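Local atomic coordinates of endonuclease V (Bacillus subtilis, PDB entry 3GA2), a protein that probably initiates repair of deaminated bases by cutting double-stranded DNA at the second phosphodiester bond 3' to a deoxyinosine, with magnesium as cofactor. Residues K13-D16 and F17-Q21; Q203-M206 and S207-Q211; L229-F232 and Y233-H237. The protein carries 1 engineered substitution. One frame throughout, in Å; residues are numbered along the deposited sequence.

Contact 1: K13-D16 and F17-Q21; sequences KEQD and FLQVQ
Leu18 N donates to Glu14 O over 3.0 Å in a nearly straight bond (N-H...O 163°), the shortest across this first turn of helix 14-25, for which Lys13 occupies the N-cap position. The same carbonyl oxygen also meets a methyl group, since Leu18 CD2 comes within 3.0 Å of Glu14 O. The alpha-helical i to i+4 pattern continues with Gln19 N to Gln15 O at 3.1 Å. It is repeated by Val20 N to Asp16 O at 3.2 Å, and there Val20 CG2, which sits beside its own backbone N, lies 3.4 Å from Asp16 O.

Phe17 reaches back toward the start of the helix. Its chi1 of -61° sets CG beside the backbone N, and this brings CD1 to 3.1 Å from Lys13 O. The Lys13 carbonyl carbon lies in the plane of the ring, so the N-cap carbonyl meets the ring at its edge. Elsewhere the ring is stacked with that of Phe90 and packed edge-to-face with Phe93, which ties this surface helix to the loop carrying those two aromatics. Asp16, near the positive end of the helix dipole, bridges Lys12 through OD1. Its second ionic partner is Lys13, and that bridge is long, with NZ and OD1 3.7 Å apart.

Both Gln15 and Gln19 bend at chi2 and run side by side in the same direction. Their amide planes are turned by 38°, and Gln15 OE1 and Gln19 NE2 stay 3.9 Å apart.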
# COMPACT_ATOMS: atom_id res chain seq x y z
N LYS A 13 19.59 -7.09 13.47
CA LYS A 13 18.75 -7.11 14.67
C LYS A 13 17.62 -6.09 14.56
O LYS A 13 17.64 -5.22 13.68
CB LYS A 13 19.61 -6.81 15.90
CG LYS A 13 20.48 -5.56 15.77
CD LYS A 13 21.34 -5.37 17.00
CE LYS A 13 22.28 -4.18 16.83
NZ LYS A 13 23.25 -4.39 15.71
N GLU A 14 16.64 -6.18 15.45
CA GLU A 14 15.51 -5.27 15.42
C GLU A 14 15.95 -3.82 15.56
O GLU A 14 15.26 -2.91 15.09
CB GLU A 14 14.51 -5.61 16.53
CG GLU A 14 14.93 -5.17 17.91
CD GLU A 14 13.78 -5.20 18.89
OE1 GLU A 14 13.30 -6.30 19.20
OE2 GLU A 14 13.35 -4.11 19.33
N GLN A 15 17.09 -3.59 16.20
CA GLN A 15 17.61 -2.24 16.38
C GLN A 15 17.84 -1.56 15.04
O GLN A 15 17.56 -0.37 14.88
CB GLN A 15 18.92 -2.29 17.17
CG GLN A 15 19.64 -0.95 17.26
CD GLN A 15 18.87 0.09 18.05
OE1 GLN A 15 19.27 1.25 18.13
NE2 GLN A 15 17.76 -0.33 18.65
N ASP A 16 18.37 -2.32 14.08
CA ASP A 16 18.66 -1.79 12.75
C ASP A 16 17.37 -1.30 12.09
O ASP A 16 17.32 -0.18 11.56
CB ASP A 16 19.30 -2.88 11.88
CG ASP A 16 20.50 -3.54 12.54
OD1 ASP A 16 21.46 -2.82 12.89
OD2 ASP A 16 20.48 -4.78 12.69
N PHE A 17 16.34 -2.13 12.11
CA PHE A 17 15.06 -1.79 11.50
C PHE A 17 14.43 -0.54 12.14
O PHE A 17 13.91 0.33 11.45
CB PHE A 17 14.09 -2.96 11.60
CG PHE A 17 14.55 -4.20 10.87
CD1 PHE A 17 15.37 -5.13 11.51
CD2 PHE A 17 14.19 -4.42 9.54
CE1 PHE A 17 15.83 -6.25 10.83
CE2 PHE A 17 14.64 -5.54 8.86
CZ PHE A 17 15.47 -6.47 9.50
N LEU A 18 14.48 -0.46 13.47
CA LEU A 18 13.92 0.69 14.17
C LEU A 18 14.62 1.99 13.81
O LEU A 18 13.98 3.04 13.70
CB LEU A 18 13.98 0.51 15.69
CG LEU A 18 12.78 -0.15 16.38
CD1 LEU A 18 11.51 0.61 16.00
CD2 LEU A 18 12.68 -1.59 15.97
N GLN A 19 15.93 1.92 13.62
CA GLN A 19 16.70 3.10 13.28
C GLN A 19 16.30 3.64 11.91
O GLN A 19 16.18 4.85 11.72
CB GLN A 19 18.20 2.78 13.30
CG GLN A 19 19.07 4.02 13.36
CD GLN A 19 18.96 4.74 14.69
OE1 GLN A 19 19.44 5.87 14.84
NE2 GLN A 19 18.35 4.09 15.67
N VAL A 20 16.08 2.73 10.96
CA VAL A 20 15.67 3.13 9.62
C VAL A 20 14.29 3.77 9.68
O VAL A 20 14.07 4.83 9.10
CB VAL A 20 15.64 1.92 8.65
CG1 VAL A 20 15.15 2.35 7.28
CG2 VAL A 20 17.03 1.31 8.53
N GLN A 21 13.36 3.13 10.38
CA GLN A 21 12.00 3.67 10.49
C GLN A 21 11.99 5.05 11.13
O GLN A 21 11.36 5.98 10.61
CB GLN A 21 11.10 2.75 11.31
CG GLN A 21 10.86 1.38 10.70
CD GLN A 21 9.79 0.60 11.43
OE1 GLN A 21 9.67 0.68 12.66
NE2 GLN A 21 9.00 -0.16 10.68

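Contact 2: Q203-M206 and S207-Q211; sequences QITM and SLINQ
Ile204 and Leu208 lie side by side and point the same way at the C-terminal end of helix 198-207, with Ile204 CG2 and Leu208 CD1 4.0 Å apart. Each presents one branch to the other: the Ile204 methyl projects anti to its backbone N, whereas Leu208 holds CG beside N.

One residue earlier in each segment the pairing is polar. Ser207 turns OG beside its own backbone N (chi1 -71°), and this hydroxyl donates to Gln203 O at 3.0 Å. Ser207 N donates to that oxygen as well, at 3.1 Å. The two donors approach from opposite faces of the carbonyl plane, so a single acceptor is held from both sides.

Ser207 N also makes a weak i to i+3 bond to Ile204 O, and the next two backbone donors use i to i+3 acceptors. Leu208 N reaches Thr205 O at 3.1 Å and stands well above the carbonyl plane, 61° out of it. Ile209 N reaches Met206 O at 3.2 Å, 74° out of the corresponding plane. Ile209 directs its side chain back at the helix, with CG1 only 3.0 Å from Thr205 O. The same CG1 packs against the selenium of Met206, a selenomethionine, at 4.2 Å from SE.

Thr205 OG1 is spent within the helix on Ser201 O. Its side chain lies on Ile141 and Ile143 of strand 140-144 and on Leu179 of strand 173-179; Met206 also covers Leu179, and Leu208 rests on Pro218 at the start of helix 217-235.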
# COMPACT_ATOMS: atom_id res chain seq x y z
N GLN A 203 -10.43 11.20 -1.26
CA GLN A 203 -11.07 11.54 -2.54
C GLN A 203 -10.60 10.66 -3.68
O GLN A 203 -11.40 10.24 -4.52
CB GLN A 203 -10.80 13.01 -2.90
CG GLN A 203 -11.48 14.03 -2.00
CD GLN A 203 -12.98 13.83 -1.89
OE1 GLN A 203 -13.65 13.51 -2.88
NE2 GLN A 203 -13.52 14.03 -0.70
N ILE A 204 -9.30 10.40 -3.74
CA ILE A 204 -8.76 9.55 -4.79
C ILE A 204 -9.28 8.13 -4.62
O ILE A 204 -9.65 7.48 -5.60
CB ILE A 204 -7.21 9.54 -4.76
CG1 ILE A 204 -6.66 10.92 -5.13
CG2 ILE A 204 -6.68 8.49 -5.73
CD1 ILE A 204 -5.14 11.02 -5.10
N THR A 205 -9.32 7.64 -3.39
CA THR A 205 -9.80 6.28 -3.13
C THR A 205 -11.25 6.11 -3.58
O THR A 205 -11.59 5.15 -4.27
CB THR A 205 -9.68 5.90 -1.64
OG1 THR A 205 -8.29 5.86 -1.27
CG2 THR A 205 -10.30 4.52 -1.38
N MSE A 206 -12.11 7.05 -3.18
CA MSE A 206 -13.52 6.98 -3.55
C MSE A 206 -13.77 7.11 -5.05
O MSE A 206 -14.73 6.55 -5.57
CB MSE A 206 -14.33 8.06 -2.81
CG MSE A 206 -14.46 7.82 -1.31
SE MSE A 206 -15.04 6.04 -0.87
CE MSE A 206 -16.74 6.01 -1.81
N SER A 207 -12.90 7.84 -5.74
CA SER A 207 -13.06 8.02 -7.18
C SER A 207 -12.71 6.73 -7.93
O SER A 207 -12.98 6.60 -9.12
CB SER A 207 -12.15 9.14 -7.70
OG SER A 207 -12.61 10.41 -7.27
N LEU A 208 -12.09 5.80 -7.21
CA LEU A 208 -11.68 4.53 -7.79
C LEU A 208 -12.55 3.38 -7.30
O LEU A 208 -12.25 2.21 -7.55
CB LEU A 208 -10.22 4.26 -7.41
CG LEU A 208 -9.20 5.30 -7.89
CD1 LEU A 208 -7.81 5.00 -7.32
CD2 LEU A 208 -9.17 5.30 -9.40
N ILE A 209 -13.64 3.73 -6.63
CA ILE A 209 -14.54 2.72 -6.09
C ILE A 209 -15.78 2.46 -6.94
O ILE A 209 -16.47 3.38 -7.37
CB ILE A 209 -15.01 3.11 -4.68
CG1 ILE A 209 -13.81 3.16 -3.72
CG2 ILE A 209 -16.05 2.11 -4.19
CD1 ILE A 209 -13.09 1.82 -3.54
N ASN A 210 -16.06 1.18 -7.18
CA ASN A 210 -17.24 0.79 -7.92
C ASN A 210 -17.91 -0.27 -7.04
O ASN A 210 -17.24 -0.94 -6.26
CB ASN A 210 -16.87 0.20 -9.28
CG ASN A 210 -16.85 -1.31 -9.28
OD1 ASN A 210 -16.04 -1.94 -8.60
ND2 ASN A 210 -17.77 -1.91 -10.04
N GLN A 211 -19.23 -0.42 -7.17
CA GLN A 211 -19.94 -1.40 -6.36
C GLN A 211 -19.72 -2.83 -6.83
O GLN A 211 -20.67 -3.53 -7.18
CB GLN A 211 -21.43 -1.07 -6.33
CG GLN A 211 -21.75 0.25 -5.63
CD GLN A 211 -21.15 0.33 -4.24
OE1 GLN A 211 -21.47 -0.48 -3.36
NE2 GLN A 211 -20.28 1.31 -4.02

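Contact 3: L229-F232 and Y233-H237; sequences LRTF and YQKNH
The last turns of helix 217-235, at the C-terminal end of the modelled chain, bring Phe232 and Tyr233 together as an offset edge-to-face pair. The edge of the Phe232 ring is directed at the face of the Tyr233 ring, with centroids 5.8 Å apart and planes at 73°. The torsions explain how adjacent residues can do this: Phe232 carries CG opposite its backbone N (chi1 175°), whereas Tyr233 keeps CG beside N, and the rings converge with Phe232 CD1 4.0 Å from Tyr233 CD1.

Phe232 has a second neighbour. Asn236 sets its OD1 over one face, offset toward the rim, 3.1 Å from Phe232 CE2, with amide and ring planes 80° apart. The Asn236 amide is also tied by a weak bond from ND2 to Lys235 O.

Tyr233 leans back along the helix, so that CD2 comes 3.0 Å from Leu229 O, the oxygen that also accepts Tyr233 N at 3.0 Å. In two further i, i+4 pairs the partners lie side by side, pointing the same way: Arg230 CG is 3.7 Å from Gln234 OE1, and Thr231 CG2 is 3.6 Å from Lys235 CE. The guanidinium finds a hydrogen-bond partner outside the helix: NH1 bonds Tyr49 O, in the strand that holds the predicted magnesium ligand Asp46.

Tyr233 and Leu229 together cover His77 and Val59, while Arg230, Tyr233 and Gln234 touch Trp50. A helix set by the pairs Leu229/Tyr233 and Arg230/Gln234 against the antiparallel strands 41-52, 55-66 and 72-81 is consistent with the RNase H-like fold of the endonuclease V family.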
# COMPACT_ATOMS: atom_id res chain seq x y z
N LEU A 229 -0.81 -15.05 -10.74
CA LEU A 229 0.60 -15.33 -10.98
C LEU A 229 1.11 -16.34 -9.96
O LEU A 229 1.89 -17.22 -10.30
CB LEU A 229 1.44 -14.06 -10.89
CG LEU A 229 1.51 -13.18 -12.14
CD1 LEU A 229 2.19 -11.87 -11.79
CD2 LEU A 229 2.28 -13.90 -13.25
N ARG A 230 0.68 -16.20 -8.71
CA ARG A 230 1.11 -17.12 -7.67
C ARG A 230 0.63 -18.53 -8.02
O ARG A 230 1.40 -19.49 -7.93
CB ARG A 230 0.54 -16.72 -6.31
CG ARG A 230 0.82 -17.74 -5.21
CD ARG A 230 0.33 -17.28 -3.85
NE ARG A 230 -1.11 -17.03 -3.82
CZ ARG A 230 -1.77 -16.57 -2.76
NH1 ARG A 230 -1.11 -16.31 -1.64
NH2 ARG A 230 -3.08 -16.36 -2.82
N THR A 231 -0.63 -18.64 -8.43
CA THR A 231 -1.21 -19.93 -8.79
C THR A 231 -0.44 -20.52 -9.97
O THR A 231 -0.26 -21.73 -10.05
CB THR A 231 -2.70 -19.80 -9.20
OG1 THR A 231 -3.43 -19.15 -8.15
CG2 THR A 231 -3.31 -21.17 -9.45
N PHE A 232 0.00 -19.66 -10.88
CA PHE A 232 0.75 -20.12 -12.03
C PHE A 232 2.08 -20.73 -11.60
O PHE A 232 2.40 -21.85 -11.99
CB PHE A 232 0.99 -18.96 -13.00
CG PHE A 232 1.87 -19.31 -14.17
CD1 PHE A 232 3.24 -19.06 -14.13
CD2 PHE A 232 1.33 -19.89 -15.31
CE1 PHE A 232 4.06 -19.38 -15.21
CE2 PHE A 232 2.14 -20.21 -16.40
CZ PHE A 232 3.50 -19.96 -16.35
N TYR A 233 2.84 -20.00 -10.79
CA TYR A 233 4.12 -20.50 -10.33
C TYR A 233 3.97 -21.77 -9.51
O TYR A 233 4.77 -22.70 -9.64
CB TYR A 233 4.82 -19.44 -9.49
CG TYR A 233 5.20 -18.18 -10.24
CD1 TYR A 233 6.01 -18.25 -11.38
CD2 TYR A 233 4.80 -16.93 -9.79
CE1 TYR A 233 6.41 -17.09 -12.05
CE2 TYR A 233 5.18 -15.77 -10.45
CZ TYR A 233 5.99 -15.85 -11.57
OH TYR A 233 6.40 -14.70 -12.21
N GLN A 234 2.95 -21.83 -8.66
CA GLN A 234 2.72 -23.01 -7.83
C GLN A 234 2.50 -24.27 -8.66
O GLN A 234 3.16 -25.29 -8.44
CB GLN A 234 1.53 -22.78 -6.90
CG GLN A 234 1.78 -21.78 -5.78
CD GLN A 234 0.56 -21.57 -4.90
OE1 GLN A 234 -0.49 -21.15 -5.37
NE2 GLN A 234 0.71 -21.86 -3.61
N LYS A 235 1.57 -24.20 -9.61
CA LYS A 235 1.26 -25.35 -10.45
C LYS A 235 2.36 -25.66 -11.47
O LYS A 235 2.32 -26.69 -12.14
CB LYS A 235 -0.08 -25.13 -11.14
CG LYS A 235 -1.22 -24.97 -10.14
CD LYS A 235 -2.59 -24.92 -10.81
CE LYS A 235 -3.68 -24.76 -9.77
NZ LYS A 235 -5.04 -24.85 -10.35
N ASN A 236 3.34 -24.77 -11.56
CA ASN A 236 4.46 -24.95 -12.47
C ASN A 236 5.77 -24.96 -11.70
O ASN A 236 6.81 -24.52 -12.20
CB ASN A 236 4.48 -23.82 -13.50
CG ASN A 236 3.31 -23.88 -14.46
OD1 ASN A 236 3.05 -22.94 -15.21
ND2 ASN A 236 2.60 -25.01 -14.44
N HIS A 237 5.72 -25.46 -10.47
CA HIS A 237 6.90 -25.54 -9.62
C HIS A 237 7.86 -26.60 -10.13
O HIS A 237 8.87 -26.89 -9.49
CB HIS A 237 6.47 -25.87 -8.19
CG HIS A 237 5.62 -27.09 -8.08
ND1 HIS A 237 4.98 -27.45 -6.91
CD2 HIS A 237 5.29 -28.04 -8.99
CE1 HIS A 237 4.30 -28.57 -7.10
NE2 HIS A 237 4.47 -28.95 -8.36

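In the fold
Each contact is local, within one continuous stretch: successive turns in contacts 1 and 3, a helix end running into a loop in contact 2. The three follow in series without nesting or crossing. From the N terminus, contact 1 starts helix 14-25, ahead of the first sheet strand, and joins it to the loop carrying Phe90 and Phe93. The chain then builds the whole mixed sheet before contact 2 ends helix 198-207 against strands 140-144 and 173-179. The loop that begins in contact 2 leads on to helix 217-235, whose end, contact 3, covers strands 41-52, 55-66 and 72-81. Contacts 1 and 2 lie on opposite sides of the chain's centre.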